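Sugar ABC transporter, sugar-binding protein (Streptococcus pneumoniae, PDB 2HEU) probably binds raffinose-type sugars outside the cell membrane as the solute-binding component of an ABC transporter and delivers them to it for import. Local coordinates at residues V74-Q80 with A291-S297; G91-L96 with W296-A300. One frame throughout, in Å; residues are numbered along the deposited sequence.

Contact 1: V74-Q80 with A291-S297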
loop_
_atom_site.group_PDB
_atom_site.type_symbol
_atom_site.label_atom_id
_atom_site.label_comp_id
_atom_site.label_asym_id
_atom_site.label_seq_id
_atom_site.Cartn_x
_atom_site.Cartn_y
_atom_site.Cartn_z
ATOM N N VAL A 74 2.894 3.440 22.153
ATOM C CA VAL A 74 2.764 3.897 20.779
ATOM C C VAL A 74 2.889 2.669 19.920
ATOM O O VAL A 74 3.815 1.890 20.076
ATOM C CB VAL A 74 3.829 4.933 20.412
ATOM C CG1 VAL A 74 3.603 5.426 18.964
ATOM C CG2 VAL A 74 3.760 6.171 21.361
ATOM N N VAL A 75 1.917 2.481 19.005
ATOM C CA VAL A 75 1.838 1.275 18.192
ATOM C C VAL A 75 1.867 1.608 16.734
ATOM O O VAL A 75 1.054 2.382 16.247
ATOM C CB VAL A 75 0.495 0.532 18.503
ATOM C CG1 VAL A 75 0.394 -0.754 17.699
ATOM C CG2 VAL A 75 0.411 0.211 20.011
ATOM N N ASN A 76 2.785 0.961 16.017
ATOM C CA ASN A 76 2.714 0.968 14.522
ATOM C C ASN A 76 1.634 -0.090 14.185
ATOM O O ASN A 76 1.868 -1.278 14.388
ATOM C CB ASN A 76 4.069 0.635 13.962
ATOM C CG ASN A 76 4.162 0.549 12.459
ATOM O OD1 ASN A 76 3.240 1.066 11.698
ATOM N ND2 ASN A 76 5.168 -0.020 12.014
ATOM N N ILE A 77 0.510 0.359 13.667
ATOM C CA ILE A 77 -0.607 -0.509 13.273
ATOM C C ILE A 77 -1.082 0.002 11.942
ATOM O O ILE A 77 -1.195 1.221 11.736
ATOM C CB ILE A 77 -1.701 -0.517 14.378
ATOM C CG1 ILE A 77 -2.820 -1.472 13.949
ATOM C CG2 ILE A 77 -2.216 0.856 14.710
ATOM C CD1 ILE A 77 -3.894 -1.667 15.089
ATOM N N TYR A 78 -1.369 -0.902 11.022
ATOM C CA TYR A 78 -1.743 -0.496 9.682
ATOM C C TYR A 78 -3.208 -0.092 9.720
ATOM O O TYR A 78 -4.092 -0.840 10.153
ATOM C CB TYR A 78 -1.468 -1.655 8.712
ATOM C CG TYR A 78 -0.060 -2.080 8.709
ATOM C CD1 TYR A 78 0.956 -1.182 8.350
ATOM C CD2 TYR A 78 0.349 -3.327 9.097
ATOM C CE1 TYR A 78 2.271 -1.508 8.396
ATOM C CE2 TYR A 78 1.695 -3.729 9.097
ATOM C CZ TYR A 78 2.674 -2.810 8.800
ATOM O OH TYR A 78 3.967 -3.151 8.804
ATOM N N PRO A 79 -3.509 1.144 9.289
ATOM C CA PRO A 79 -4.807 1.726 9.621
ATOM C C PRO A 79 -5.954 1.166 8.821
ATOM O O PRO A 79 -7.125 1.378 9.236
ATOM C CB PRO A 79 -4.597 3.226 9.457
ATOM C CG PRO A 79 -3.523 3.324 8.420
ATOM C CD PRO A 79 -2.556 2.148 8.723
ATOM N N GLN A 80 -5.699 0.480 7.716
ATOM C CA GLN A 80 -6.757 -0.236 6.979
ATOM C C GLN A 80 -7.171 -1.483 7.653
ATOM O O GLN A 80 -8.166 -2.100 7.223
ATOM C CB GLN A 80 -6.335 -0.532 5.553
ATOM C CG GLN A 80 -5.404 -1.679 5.413
ATOM C CD GLN A 80 -3.967 -1.240 5.496
ATOM O OE1 GLN A 80 -3.561 -0.217 6.195
ATOM N NE2 GLN A 80 -3.129 -1.800 4.666
ATOM N N ALA A 291 -2.058 2.083 1.329
ATOM C CA ALA A 291 -2.536 2.491 2.658
ATOM C C ALA A 291 -1.354 2.820 3.521
ATOM O O ALA A 291 -0.224 2.551 3.222
ATOM C CB ALA A 291 -3.402 1.410 3.302
ATOM N N GLY A 292 -1.647 3.341 4.699
ATOM C CA GLY A 292 -0.619 3.720 5.681
ATOM C C GLY A 292 0.318 2.573 5.983
ATOM O O GLY A 292 -0.109 1.429 6.162
ATOM N N ASP A 293 1.593 2.946 6.119
ATOM C CA ASP A 293 2.663 2.022 6.322
ATOM C C ASP A 293 3.349 2.375 7.687
ATOM O O ASP A 293 3.088 1.692 8.688
ATOM C CB ASP A 293 3.642 2.090 5.118
ATOM C CG ASP A 293 4.814 1.149 5.239
ATOM O OD1 ASP A 293 4.607 0.090 5.884
ATOM O OD2 ASP A 293 5.943 1.381 4.732
ATOM N N LEU A 294 4.179 3.407 7.697
ATOM C CA LEU A 294 4.547 4.000 9.009
ATOM C C LEU A 294 3.371 4.772 9.498
ATOM O O LEU A 294 3.013 5.818 8.916
ATOM C CB LEU A 294 5.798 4.863 8.856
ATOM C CG LEU A 294 6.394 5.261 10.260
ATOM C CD1 LEU A 294 7.151 4.081 10.898
ATOM C CD2 LEU A 294 7.269 6.493 10.149
ATOM N N ALA A 295 2.679 4.229 10.489
ATOM C CA ALA A 295 1.326 4.685 10.847
ATOM C C ALA A 295 1.172 4.317 12.304
ATOM O O ALA A 295 1.285 3.168 12.666
ATOM C CB ALA A 295 0.271 4.042 9.978
ATOM N N TRP A 296 0.946 5.348 13.147
ATOM C CA TRP A 296 0.994 5.167 14.607
ATOM C C TRP A 296 -0.287 5.547 15.281
ATOM O O TRP A 296 -0.946 6.538 14.965
ATOM C CB TRP A 296 2.114 5.995 15.245
ATOM C CG TRP A 296 3.509 5.686 14.835
ATOM C CD1 TRP A 296 3.940 4.624 14.050
ATOM C CD2 TRP A 296 4.700 6.421 15.110
ATOM N NE1 TRP A 296 5.282 4.683 13.877
ATOM C CE2 TRP A 296 5.803 5.762 14.561
ATOM C CE3 TRP A 296 4.914 7.585 15.882
ATOM C CZ2 TRP A 296 7.123 6.223 14.691
ATOM C CZ3 TRP A 296 6.214 8.018 16.018
ATOM C CH2 TRP A 296 7.289 7.352 15.429
ATOM N N SER A 297 -0.592 4.747 16.310
ATOM C CA SER A 297 -1.695 4.979 17.256
ATOM C C SER A 297 -1.140 5.002 18.701
ATOM O O SER A 297 -0.025 4.490 18.926
ATOM C CB SER A 297 -2.747 3.894 17.107
ATOM O OG SER A 297 -3.348 3.911 15.818
HETATM O O HOH W 1 -0.294 -0.949 4.768
#
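Val-75 and Ser-297 exchange two backbone hydrogen bonds, Val-75 N to Ser-297 O at 2.8 Å and Ser-297 N to Val-75 O at 2.9 Å, which makes them a hydrogen-bonded antiparallel pair. Beyond the non-hydrogen-bonded pair Asn-76/Trp-296, Ile-77 N reaches Ala-295 O along a more bent N-H path of 146°. CA-H...O contacts accompany these bonds: the Val-75 carbonyl also receives Trp-296 CA, and the Ala-295 carbonyl also receives Asn-76 CA. Past Ile-77 direct backbone pairing gives way to water, one molecule accepting from Gln-80 NE2 and donating to Gly-292 O.

The two strands are neighbours in the mixed sheet of one lobe of this periplasmic-binding-protein fold. The strand order 48-53, 19-24, 74-76, 295-298, 122-123, with 295-298 antiparallel to 74-76, is consistent with the type II solute-binding-protein topology.

Side-chain packing covers both faces of the pair. On the Trp-296 face, the Val-74 side chain crosses that of Trp-296 at a slant in an apolar contact, CG1 4.0 Å from CE3, and helix 305-315 packs on both; its Phe-311 lies nearly parallel to the indole. On the Ser-297 face, Ile-77 CG2 sits 3.4 Å from Ser-297 OG, a hydroxyl bonded to Tyr-120 O and Asn-121 ND2. Farther along, Pro-79 CD makes an apolar contact with Ala-295 CB at 3.6 Å. Bent at chi2 (-90°), Gln-80 lays its amide over Ala-291 CB; its OE1 is buried with no polar partner in the model.

Tyr-78 meets the 291-297 segment with one ring edge. The carbonyl oxygens of Gly-292 and Asp-293 lie near the ring plane there, the latter 3.3 Å from CE1. The Asp-293 carboxylate runs alongside the phenol, their planes 17° apart, and its OD2 forms a salt bridge with Lys-27.

Contact 2: G91-L96 with W296-A300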
loop_
_atom_site.group_PDB
_atom_site.type_symbol
_atom_site.label_atom_id
_atom_site.label_comp_id
_atom_site.label_asym_id
_atom_site.label_seq_id
_atom_site.Cartn_x
_atom_site.Cartn_y
_atom_site.Cartn_z
ATOM N N GLY A 91 -12.226 1.248 22.100
ATOM C CA GLY A 91 -11.601 2.141 23.002
ATOM C C GLY A 91 -10.163 1.854 23.321
ATOM O O GLY A 91 -9.661 2.481 24.254
ATOM N N VAL A 92 -9.474 1.031 22.548
ATOM C CA VAL A 92 -8.107 0.662 22.826
ATOM C C VAL A 92 -7.162 1.870 22.619
ATOM O O VAL A 92 -6.132 1.979 23.265
ATOM C CB VAL A 92 -7.680 -0.506 21.943
ATOM C CG1 VAL A 92 -6.190 -0.780 21.963
ATOM C CG2 VAL A 92 -8.549 -1.723 22.277
ATOM N N PHE A 93 -7.519 2.790 21.699
ATOM C CA PHE A 93 -6.638 3.872 21.252
ATOM C C PHE A 93 -7.158 5.274 21.526
ATOM O O PHE A 93 -8.377 5.505 21.521
ATOM C CB PHE A 93 -6.345 3.741 19.714
ATOM C CG PHE A 93 -5.651 2.484 19.346
ATOM C CD1 PHE A 93 -4.402 2.189 19.868
ATOM C CD2 PHE A 93 -6.220 1.623 18.393
ATOM C CE1 PHE A 93 -3.692 1.075 19.505
ATOM C CE2 PHE A 93 -5.536 0.437 18.082
ATOM C CZ PHE A 93 -4.282 0.184 18.609
ATOM N N GLU A 94 -6.223 6.179 21.855
ATOM C CA GLU A 94 -6.564 7.563 22.094
ATOM C C GLU A 94 -7.146 8.195 20.828
ATOM O O GLU A 94 -6.646 7.999 19.735
ATOM C CB GLU A 94 -5.329 8.316 22.528
ATOM C CG GLU A 94 -5.632 9.758 22.937
ATOM C CD GLU A 94 -4.477 10.524 23.457
ATOM O OE1 GLU A 94 -3.371 10.032 23.575
ATOM O OE2 GLU A 94 -4.706 11.736 23.810
ATOM N N ASP A 95 -8.200 8.979 20.966
ATOM C CA ASP A 95 -8.770 9.768 19.946
ATOM C C ASP A 95 -7.828 10.934 19.679
ATOM O O ASP A 95 -7.533 11.812 20.490
ATOM C CB ASP A 95 -10.201 10.261 20.376
ATOM C CG ASP A 95 -10.854 11.193 19.375
ATOM O OD1 ASP A 95 -10.332 11.390 18.263
ATOM O OD2 ASP A 95 -11.959 11.689 19.722
ATOM N N LEU A 96 -7.277 10.922 18.468
ATOM C CA LEU A 96 -6.340 11.933 17.983
ATOM C C LEU A 96 -6.952 13.091 17.210
ATOM O O LEU A 96 -6.228 13.971 16.706
ATOM C CB LEU A 96 -5.217 11.323 17.171
ATOM C CG LEU A 96 -4.544 10.065 17.808
ATOM C CD1 LEU A 96 -3.434 9.578 16.859
ATOM C CD2 LEU A 96 -3.924 10.334 19.158
ATOM N N TRP A 296 0.946 5.348 13.147
ATOM C CA TRP A 296 0.994 5.167 14.607
ATOM C C TRP A 296 -0.287 5.547 15.281
ATOM O O TRP A 296 -0.946 6.538 14.965
ATOM C CB TRP A 296 2.114 5.995 15.245
ATOM C CG TRP A 296 3.509 5.686 14.835
ATOM C CD1 TRP A 296 3.940 4.624 14.050
ATOM C CD2 TRP A 296 4.700 6.421 15.110
ATOM N NE1 TRP A 296 5.282 4.683 13.877
ATOM C CE2 TRP A 296 5.803 5.762 14.561
ATOM C CE3 TRP A 296 4.914 7.585 15.882
ATOM C CZ2 TRP A 296 7.123 6.223 14.691
ATOM C CZ3 TRP A 296 6.214 8.018 16.018
ATOM C CH2 TRP A 296 7.289 7.352 15.429
ATOM N N SER A 297 -0.592 4.747 16.310
ATOM C CA SER A 297 -1.695 4.979 17.256
ATOM C C SER A 297 -1.140 5.002 18.701
ATOM O O SER A 297 -0.025 4.490 18.926
ATOM C CB SER A 297 -2.747 3.894 17.107
ATOM O OG SER A 297 -3.348 3.911 15.818
ATOM N N ILE A 298 -1.880 5.610 19.595
ATOM C CA ILE A 298 -1.450 5.735 21.001
ATOM C C ILE A 298 -2.398 4.967 21.844
ATOM O O ILE A 298 -3.616 5.073 21.708
ATOM C CB ILE A 298 -1.417 7.205 21.422
ATOM C CG1 ILE A 298 -0.485 8.040 20.534
ATOM C CG2 ILE A 298 -1.038 7.329 22.907
ATOM C CD1 ILE A 298 -0.504 9.512 20.885
ATOM N N SER A 299 -1.884 4.149 22.780
ATOM C CA SER A 299 -2.788 3.486 23.722
ATOM C C SER A 299 -3.621 4.495 24.513
ATOM O O SER A 299 -3.107 5.445 25.100
ATOM C CB SER A 299 -1.949 2.688 24.725
ATOM O OG SER A 299 -2.811 2.127 25.707
ATOM N N ALA A 300 -4.922 4.204 24.622
ATOM C CA ALA A 300 -5.833 4.950 25.457
ATOM C C ALA A 300 -5.595 4.794 26.947
ATOM O O ALA A 300 -6.130 5.529 27.740
ATOM C CB ALA A 300 -7.256 4.573 25.188
HETATM O O HOH W 2 -4.441 6.587 18.812
HETATM O O HOH W 3 -3.499 8.192 25.679
#
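Ser-297 CB sits over one face of the Phe-93 ring, offset toward its rim, in a CH-pi contact 3.9 Å from the centroid. A single backbone bridge between Phe-93 and Ser-299 here joins the loop after helix 82-89 to segment 296-300; the helix itself finishes in a Schellman motif at Gly-91. The ring is sandwiched: Val-92 CG1 covers the centre of its opposite face, and Ile-298 O lies in plane at its edge, 3.5 Å from CD1. The same oxygen takes a hydrogen bond from Glu-94 N at 2.8 Å, while Ala-300 N donates to Val-92 O.

Glu-94 and Ile-298 run side by side in the same direction. With CG anti to the backbone N (chi1 -174°) and the chain extended beyond it, Glu-94 carries its carboxylate along the isoleucine, where OE1 approaches CG2 at 3.6 Å. OE2 forms a salt bridge with Lys-99. Leu-96 comes across the far end of the isoleucine, CD2 meeting Ile-298 CD1 at 3.9 Å, while helix 305-315 packs on Ile-298 as well. A water lies 2.8 Å from both Glu-94 OE1 and Ser-299 O, linking the carboxylate to the backbone.

In the fold
After strands 19-24 and 48-53 the chain forms strand 74-76 and residues 77-80, passes through helix 82-89 and then forms the 91-96 loop. About two hundred residues later it returns as 291-300, meeting both earlier segments in turn. Contact 1 closes a loop of about 210 residues and contact 2 one of about 200; since 91-96 follows 74-80 while the later segment runs on to Ala-300, the two closures overlap and cross, sharing Trp-296 and Ser-297. Their centres lie 11 Å apart. They meet where Phe-93 CZ packs against Ile-77 CD1 at 4.0 Å. Together they fix strand 295-298 to its sheet neighbour and to the segment following helix 82-89.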